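Local coordinates for protein sugar-binding transcriptional regulator, LacI family (Enterococcus faecalis, PDB 3CS3) that probably binds a small sugar-like effector between the two lobes of its periplasmic-binding-protein fold and, as a LacI-family regulator, probably controls transcription, at residues L99-I110 against Y131-R142; N185-Y193 against L217-T227. All coordinates share one frame; numbering follows the deposited sequence.

Contact 1: L99-I110 against Y131-R142; sequences LLDNRGGATQAI and YDSQERLAVSTR
The amide of Asn102 sits among Tyr131, Asp132, Glu135 and Arg136 as a knob in a hole. Its OD1 is gripped side-on by Arg136, with NE and NH2 both 2.9 Å from it. The NH2 bond runs nearly along the C=O axis, while NE comes from above the carbonyl plane. On the other branch, Asn102 ND2 gives a hydrogen bond of 2.9 Å to Asp132 OD1, met from above the carboxylate plane. Both ends of the buried amide are thus used, which fixes its rotation.

The next residue, Arg103, forms a salt bridge through NE with Glu135 OE1 (2.8 Å), which lies in the guanidinium plane. The Glu135 chain bends at chi2 (-81°), and its CG rests on a face of the Tyr131 ring. Val139 CG2 packs on Arg103 CG at 3.7 Å. Ala106 CB lies 3.6 Å from Arg136 O, and Ile110 CD1 meets Ser140 CB.

Around this first shell, a water joins Leu100 N to Asp132 OD1. Asp132 and Arg136 bind a glycerol, probably from crystallisation, and Arg136 makes a cation-pi contact with Phe212.

The helical segments 102-110 and 131-142 cross at -44°, their axes 8.2 Å apart at closest approach. Strand 95-100 of one lobe runs into helix 102-115 of the other, a crossing of the periplasmic-binding-protein fold. Ile110 and Ser140 lean on Phe182 of strand 179-183, and Leu99 pairs with strand 255-262.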
# COMPACT_ATOMS: atom_id res chain seq x y z
N LEU A 99 12.65 16.28 4.01
CA LEU A 99 13.31 15.04 4.41
C LEU A 99 12.96 14.62 5.83
O LEU A 99 12.63 15.46 6.66
CB LEU A 99 14.82 15.18 4.28
CG LEU A 99 15.40 15.67 2.95
CD1 LEU A 99 16.91 15.74 3.04
CD2 LEU A 99 14.98 14.77 1.80
N LEU A 100 13.03 13.32 6.10
CA LEU A 100 12.93 12.84 7.47
C LEU A 100 14.19 13.21 8.23
O LEU A 100 15.28 13.23 7.66
CB LEU A 100 12.74 11.33 7.53
CG LEU A 100 11.51 10.70 6.87
CD1 LEU A 100 11.56 9.20 7.04
CD2 LEU A 100 10.23 11.27 7.45
N ASP A 101 14.04 13.51 9.51
CA ASP A 101 15.17 13.65 10.41
C ASP A 101 15.74 12.26 10.73
O ASP A 101 15.43 11.67 11.78
CB ASP A 101 14.74 14.40 11.67
CG ASP A 101 15.90 14.71 12.59
OD1 ASP A 101 17.01 15.01 12.09
OD2 ASP A 101 15.69 14.67 13.81
N ASN A 102 16.55 11.74 9.81
CA ASN A 102 17.15 10.42 9.93
C ASN A 102 18.18 10.33 11.05
O ASN A 102 18.29 9.30 11.71
CB ASN A 102 17.82 10.02 8.61
CG ASN A 102 16.83 9.81 7.49
OD1 ASN A 102 15.86 9.06 7.62
ND2 ASN A 102 17.07 10.47 6.36
N ARG A 103 18.90 11.43 11.27
CA ARG A 103 19.90 11.52 12.33
C ARG A 103 19.28 11.49 13.72
O ARG A 103 19.76 10.79 14.59
CB ARG A 103 20.81 12.73 12.10
CG ARG A 103 21.59 12.60 10.80
CD ARG A 103 22.60 13.71 10.56
NE ARG A 103 23.51 13.34 9.49
CZ ARG A 103 24.81 13.07 9.65
NH1 ARG A 103 25.36 13.14 10.85
NH2 ARG A 103 25.55 12.74 8.60
N GLY A 104 18.20 12.23 13.91
CA GLY A 104 17.47 12.21 15.18
C GLY A 104 16.72 10.91 15.41
O GLY A 104 16.63 10.46 16.55
N GLY A 105 16.20 10.32 14.34
CA GLY A 105 15.49 9.05 14.42
C GLY A 105 16.39 7.88 14.76
O GLY A 105 16.07 7.07 15.63
N ALA A 106 17.52 7.79 14.07
CA ALA A 106 18.49 6.73 14.33
C ALA A 106 19.15 6.89 15.70
O ALA A 106 19.44 5.89 16.35
CB ALA A 106 19.54 6.66 13.22
N THR A 107 19.38 8.13 16.13
CA THR A 107 19.91 8.42 17.47
C THR A 107 18.96 7.95 18.56
O THR A 107 19.38 7.33 19.53
CB THR A 107 20.21 9.93 17.67
OG1 THR A 107 21.23 10.34 16.76
CG2 THR A 107 20.69 10.23 19.08
N GLN A 108 17.67 8.22 18.38
CA GLN A 108 16.65 7.80 19.33
C GLN A 108 16.49 6.28 19.42
O GLN A 108 16.22 5.74 20.49
CB GLN A 108 15.32 8.47 19.03
CG GLN A 108 15.25 9.92 19.52
CD GLN A 108 14.04 10.67 18.99
OE1 GLN A 108 13.16 11.08 19.75
NE2 GLN A 108 13.99 10.86 17.67
N ALA A 109 16.68 5.58 18.30
CA ALA A 109 16.60 4.13 18.28
C ALA A 109 17.83 3.48 18.88
O ALA A 109 17.73 2.56 19.68
CB ALA A 109 16.39 3.62 16.88
N ILE A 110 19.00 3.99 18.49
CA ILE A 110 20.26 3.41 18.90
C ILE A 110 20.59 3.71 20.37
O ILE A 110 21.36 2.97 21.01
CB ILE A 110 21.40 3.81 17.91
CG1 ILE A 110 22.32 2.63 17.63
CG2 ILE A 110 22.13 5.05 18.37
CD1 ILE A 110 21.77 1.66 16.60
N TYR A 131 19.98 7.67 0.33
CA TYR A 131 20.34 8.69 1.32
C TYR A 131 19.86 8.42 2.75
O TYR A 131 20.60 8.66 3.70
CB TYR A 131 19.85 10.06 0.84
CG TYR A 131 19.87 11.18 1.85
CD1 TYR A 131 21.04 11.91 2.07
CD2 TYR A 131 18.72 11.54 2.55
CE1 TYR A 131 21.07 12.95 2.98
CE2 TYR A 131 18.74 12.58 3.47
CZ TYR A 131 19.92 13.29 3.68
OH TYR A 131 19.95 14.32 4.59
N ASP A 132 18.63 7.94 2.88
CA ASP A 132 17.99 7.73 4.19
C ASP A 132 18.71 6.68 5.01
O ASP A 132 18.86 6.83 6.22
CB ASP A 132 16.52 7.32 4.03
CG ASP A 132 15.60 8.51 3.80
OD1 ASP A 132 16.06 9.67 3.74
OD2 ASP A 132 14.38 8.27 3.70
N SER A 133 19.14 5.62 4.34
CA SER A 133 19.90 4.55 4.95
C SER A 133 21.32 5.01 5.31
O SER A 133 21.82 4.68 6.38
CB SER A 133 19.94 3.32 4.04
OG SER A 133 20.53 2.22 4.69
N GLN A 134 21.95 5.78 4.41
CA GLN A 134 23.28 6.38 4.63
C GLN A 134 23.35 7.23 5.89
O GLN A 134 24.26 7.08 6.70
CB GLN A 134 23.68 7.26 3.45
CG GLN A 134 24.08 6.52 2.19
CD GLN A 134 24.30 7.46 1.00
OE1 GLN A 134 23.99 8.65 1.06
NE2 GLN A 134 24.84 6.91 -0.08
N GLU A 135 22.37 8.13 6.05
CA GLU A 135 22.26 8.98 7.23
C GLU A 135 22.01 8.18 8.50
O GLU A 135 22.60 8.46 9.53
CB GLU A 135 21.12 9.98 7.06
CG GLU A 135 21.37 11.01 5.99
CD GLU A 135 22.24 12.14 6.48
OE1 GLU A 135 21.76 12.93 7.33
OE2 GLU A 135 23.39 12.25 6.00
N ARG A 136 21.12 7.19 8.39
CA ARG A 136 20.77 6.32 9.51
C ARG A 136 21.98 5.49 9.94
O ARG A 136 22.21 5.31 11.13
CB ARG A 136 19.59 5.41 9.17
CG ARG A 136 18.23 6.06 9.38
CD ARG A 136 17.11 5.29 8.68
NE ARG A 136 16.06 6.21 8.24
CZ ARG A 136 14.96 5.87 7.57
NH1 ARG A 136 14.72 4.60 7.25
NH2 ARG A 136 14.09 6.81 7.23
N LEU A 137 22.74 5.01 8.96
CA LEU A 137 23.96 4.25 9.19
C LEU A 137 25.07 5.10 9.81
O LEU A 137 25.71 4.66 10.76
CB LEU A 137 24.44 3.60 7.90
CG LEU A 137 25.36 2.39 8.03
CD1 LEU A 137 24.75 1.35 8.95
CD2 LEU A 137 25.60 1.81 6.64
N ALA A 138 25.27 6.31 9.29
CA ALA A 138 26.33 7.21 9.77
C ALA A 138 26.18 7.58 11.24
O ALA A 138 27.16 7.75 11.95
CB ALA A 138 26.40 8.47 8.92
N VAL A 139 24.93 7.70 11.68
CA VAL A 139 24.62 8.07 13.05
C VAL A 139 24.61 6.86 13.98
O VAL A 139 25.08 6.95 15.13
CB VAL A 139 23.31 8.91 13.09
CG1 VAL A 139 22.54 8.72 14.38
CG2 VAL A 139 23.65 10.37 12.88
N SER A 140 24.10 5.73 13.48
CA SER A 140 24.05 4.47 14.23
C SER A 140 25.45 3.97 14.57
O SER A 140 25.73 3.70 15.73
CB SER A 140 23.30 3.39 13.44
OG SER A 140 21.97 3.78 13.18
N THR A 141 26.31 3.87 13.55
CA THR A 141 27.68 3.40 13.71
C THR A 141 28.52 4.32 14.60
O THR A 141 29.29 3.83 15.43
CB THR A 141 28.39 3.22 12.35
OG1 THR A 141 28.39 4.46 11.64
CG2 THR A 141 27.69 2.16 11.51
N ARG A 142 28.36 5.63 14.44
CA ARG A 142 29.03 6.63 15.29
C ARG A 142 28.70 6.47 16.78
O ARG A 142 29.60 6.47 17.62
CB ARG A 142 28.69 8.05 14.83
CG ARG A 142 29.19 9.17 15.74
CD ARG A 142 28.69 10.55 15.30
NE ARG A 142 27.29 10.79 15.67
CZ ARG A 142 26.58 11.86 15.30
NH1 ARG A 142 25.32 11.99 15.69
NH2 ARG A 142 27.13 12.81 14.54
O HOH W 1 14.02 11.41 3.88
O HOH W 2 18.86 13.09 7.42
O HOH W 3 23.46 11.67 17.47

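Contact 2: N185-Y193 against L217-T227; sequences NDEMAIGVY and LGAFVQPRLAT
Tyr193 overlaps Val221 obliquely, and both valine methyls touch its ring: CG2 lies 3.7 Å from Tyr193 CD2, and CG1 reaches CE2 and CZ. Val221 CG1 stands between its own backbone N and carbonyl carbon (chi1 78°), which brings both branches to the ring. Tyr193 OH donates to Pro223 O at 2.7 Å, tilted 33° from the carbonyl plane. Pro223 follows a cis peptide bond, and its CD also lies near Tyr193 CE2. Leu225 CD1 comes to the ring edge on the CE1 side.

Leu225 bridges to the start of the helix. Its CD1 and CD2 both meet Ala189 CB, and CD2 continues to the Asp186 carboxylate, 3.5 Å from OD1. Ile190 CG2 touches Leu217 CD2 at 4.0 Å, and Ile190 CD1 lies loosely among Gly218 CA, Val221 CG1 and Leu225 CD2, at 4.4 to 4.5 Å.

The contact lies in the lobe built on the parallel sheet of strands 151-155, 121-125, 179-183 and 207-210, one half of the periplasmic-binding-protein fold. Ala189 and Leu225 both rest on Ile209 of that sheet. Asn185 caps helix 186-196, its OD1 accepting from Met188 N.

Asp186 holds the polar end. Thr227 OG1 donates to Asp186 OD1 at 2.8 Å, on the syn side of the carboxylate. Asp186 OD2 accepts from Ser215 N and from a water 2.6 Å away, which links it weakly to Arg224 NH2. These donors would probably stabilise the buried charge. Arg224 has its stronger partner in Asn214. At the outer side, Leu217 and Val221 pack on Glu216 and Phe220 of the second subunit.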
# COMPACT_ATOMS: atom_id res chain seq x y z
N ASN A 185 13.69 0.05 8.35
CA ASN A 185 12.25 0.29 8.31
C ASN A 185 11.40 -0.83 8.89
O ASN A 185 11.90 -1.95 9.09
CB ASN A 185 11.75 0.79 6.94
CG ASN A 185 11.66 -0.30 5.87
OD1 ASN A 185 11.95 -1.48 6.09
ND2 ASN A 185 11.25 0.12 4.68
N ASP A 186 10.13 -0.52 9.16
CA ASP A 186 9.15 -1.44 9.73
C ASP A 186 8.87 -2.65 8.84
O ASP A 186 8.59 -3.73 9.34
CB ASP A 186 7.83 -0.71 10.02
CG ASP A 186 7.78 -0.10 11.42
OD1 ASP A 186 8.84 0.08 12.06
OD2 ASP A 186 6.66 0.20 11.88
N GLU A 187 8.93 -2.46 7.53
CA GLU A 187 8.68 -3.55 6.59
C GLU A 187 9.73 -4.64 6.64
O GLU A 187 9.38 -5.82 6.59
CB GLU A 187 8.59 -3.02 5.17
CG GLU A 187 7.42 -2.10 4.95
CD GLU A 187 7.66 -1.19 3.80
OE1 GLU A 187 8.07 -1.70 2.73
OE2 GLU A 187 7.47 0.04 3.97
N MET A 188 11.00 -4.25 6.74
CA MET A 188 12.09 -5.21 6.94
C MET A 188 11.94 -5.90 8.30
O MET A 188 12.19 -7.10 8.42
CB MET A 188 13.48 -4.56 6.79
CG MET A 188 13.90 -4.30 5.33
SD MET A 188 15.60 -3.74 5.06
CE MET A 188 15.63 -2.31 6.14
N ALA A 189 11.50 -5.15 9.31
CA ALA A 189 11.21 -5.71 10.63
C ALA A 189 10.07 -6.73 10.61
O ALA A 189 10.15 -7.75 11.29
CB ALA A 189 10.90 -4.60 11.64
N ILE A 190 9.02 -6.46 9.82
CA ILE A 190 7.91 -7.40 9.64
C ILE A 190 8.38 -8.68 8.96
O ILE A 190 7.96 -9.78 9.33
CB ILE A 190 6.70 -6.76 8.89
CG1 ILE A 190 6.05 -5.64 9.73
CG2 ILE A 190 5.64 -7.81 8.48
CD1 ILE A 190 5.54 -6.06 11.11
N GLY A 191 9.28 -8.54 7.99
CA GLY A 191 9.99 -9.67 7.39
C GLY A 191 10.74 -10.53 8.40
O GLY A 191 10.77 -11.75 8.27
N VAL A 192 11.34 -9.88 9.40
CA VAL A 192 12.01 -10.59 10.49
C VAL A 192 10.99 -11.37 11.34
O VAL A 192 11.22 -12.54 11.64
CB VAL A 192 12.90 -9.64 11.36
CG1 VAL A 192 13.49 -10.37 12.56
CG2 VAL A 192 14.01 -9.03 10.52
N TYR A 193 9.86 -10.72 11.67
CA TYR A 193 8.73 -11.38 12.35
C TYR A 193 8.28 -12.65 11.62
O TYR A 193 8.06 -13.68 12.26
CB TYR A 193 7.54 -10.44 12.47
CG TYR A 193 7.51 -9.55 13.68
CD1 TYR A 193 8.37 -8.46 13.79
CD2 TYR A 193 6.60 -9.77 14.70
CE1 TYR A 193 8.34 -7.63 14.91
CE2 TYR A 193 6.55 -8.94 15.82
CZ TYR A 193 7.42 -7.87 15.91
OH TYR A 193 7.38 -7.05 17.01
N LEU A 217 0.51 -1.88 10.81
CA LEU A 217 0.66 -3.32 11.05
C LEU A 217 1.56 -3.60 12.25
O LEU A 217 1.26 -4.47 13.07
CB LEU A 217 1.19 -4.04 9.80
CG LEU A 217 1.41 -5.56 9.89
CD1 LEU A 217 0.15 -6.31 10.29
CD2 LEU A 217 1.97 -6.10 8.57
N GLY A 218 2.63 -2.81 12.38
CA GLY A 218 3.55 -2.90 13.52
C GLY A 218 2.89 -2.64 14.87
O GLY A 218 3.33 -3.18 15.89
N ALA A 219 1.83 -1.83 14.85
CA ALA A 219 1.04 -1.54 16.05
C ALA A 219 0.14 -2.70 16.51
O ALA A 219 -0.24 -2.75 17.69
CB ALA A 219 0.21 -0.27 15.85
N PHE A 220 -0.18 -3.62 15.61
CA PHE A 220 -1.14 -4.69 15.90
C PHE A 220 -0.51 -6.09 15.93
O PHE A 220 -1.16 -7.07 16.28
CB PHE A 220 -2.31 -4.66 14.91
CG PHE A 220 -3.23 -3.48 15.11
CD1 PHE A 220 -4.25 -3.53 16.06
CD2 PHE A 220 -3.07 -2.32 14.36
CE1 PHE A 220 -5.10 -2.44 16.26
CE2 PHE A 220 -3.91 -1.23 14.54
CZ PHE A 220 -4.92 -1.29 15.50
N VAL A 221 0.77 -6.15 15.57
CA VAL A 221 1.52 -7.40 15.52
C VAL A 221 1.88 -7.86 16.95
O VAL A 221 1.77 -7.07 17.90
CB VAL A 221 2.75 -7.25 14.57
CG1 VAL A 221 3.89 -6.49 15.25
CG2 VAL A 221 3.21 -8.59 14.01
N GLN A 222 2.27 -9.13 17.10
CA GLN A 222 2.53 -9.70 18.43
C GLN A 222 3.99 -10.12 18.63
O GLN A 222 4.46 -11.07 17.99
CB GLN A 222 1.61 -10.90 18.68
CG GLN A 222 0.92 -10.88 20.03
CD GLN A 222 -0.36 -10.07 20.03
OE1 GLN A 222 -0.45 -9.03 20.68
NE2 GLN A 222 -1.35 -10.53 19.27
N PRO A 223 4.73 -9.41 19.52
CA PRO A 223 4.34 -8.21 20.28
C PRO A 223 4.50 -6.92 19.47
O PRO A 223 5.04 -6.96 18.36
CB PRO A 223 5.32 -8.23 21.44
CG PRO A 223 6.56 -8.82 20.87
CD PRO A 223 6.11 -9.83 19.83
N ARG A 224 4.03 -5.79 20.02
CA ARG A 224 4.04 -4.49 19.32
C ARG A 224 5.46 -4.07 18.93
O ARG A 224 6.37 -4.06 19.76
CB ARG A 224 3.31 -3.42 20.15
CG ARG A 224 3.89 -2.00 20.12
CD ARG A 224 3.06 -0.99 19.34
NE ARG A 224 3.67 -0.64 18.06
CZ ARG A 224 3.52 0.54 17.45
NH1 ARG A 224 2.80 1.51 17.99
NH2 ARG A 224 4.10 0.75 16.27
N LEU A 225 5.63 -3.76 17.65
CA LEU A 225 6.93 -3.39 17.11
C LEU A 225 7.34 -1.99 17.57
O LEU A 225 6.72 -1.00 17.17
CB LEU A 225 6.94 -3.50 15.59
CG LEU A 225 8.19 -3.01 14.83
CD1 LEU A 225 9.44 -3.80 15.20
CD2 LEU A 225 7.94 -3.08 13.33
N ALA A 226 8.36 -1.94 18.42
CA ALA A 226 9.01 -0.69 18.83
C ALA A 226 9.60 -0.03 17.59
O ALA A 226 10.19 -0.70 16.73
CB ALA A 226 10.08 -0.96 19.86
N THR A 227 9.44 1.29 17.49
CA THR A 227 9.66 1.95 16.21
C THR A 227 9.88 3.45 16.35
O THR A 227 9.69 4.02 17.43
CB THR A 227 8.46 1.70 15.23
OG1 THR A 227 8.77 2.21 13.93
CG2 THR A 227 7.18 2.37 15.75
O HOH W 4 5.37 -0.08 14.07

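How the contacts relate
Contact 1 closes before contact 2 opens, so the two follow in series along the chain. Their centres are 19 Å apart and their nearest atoms about 5 Å, without touching. Both involve helices packed around the parallel sheet of strands 151-155, 121-125, 179-183 and 207-210. Contact 1 starts from strand 95-100 of the other, mixed sheet, and contact 2 leads out through strand 227-229, back to that mixed sheet. Each therefore lies at a passage of the chain between the two lobes. Phe212 is shared: its ring serves contact 1, and its backbone hydrogen-bonds with Asp186 of contact 2. Glycerol bound beside each contact is consistent with a nearby ligand pocket.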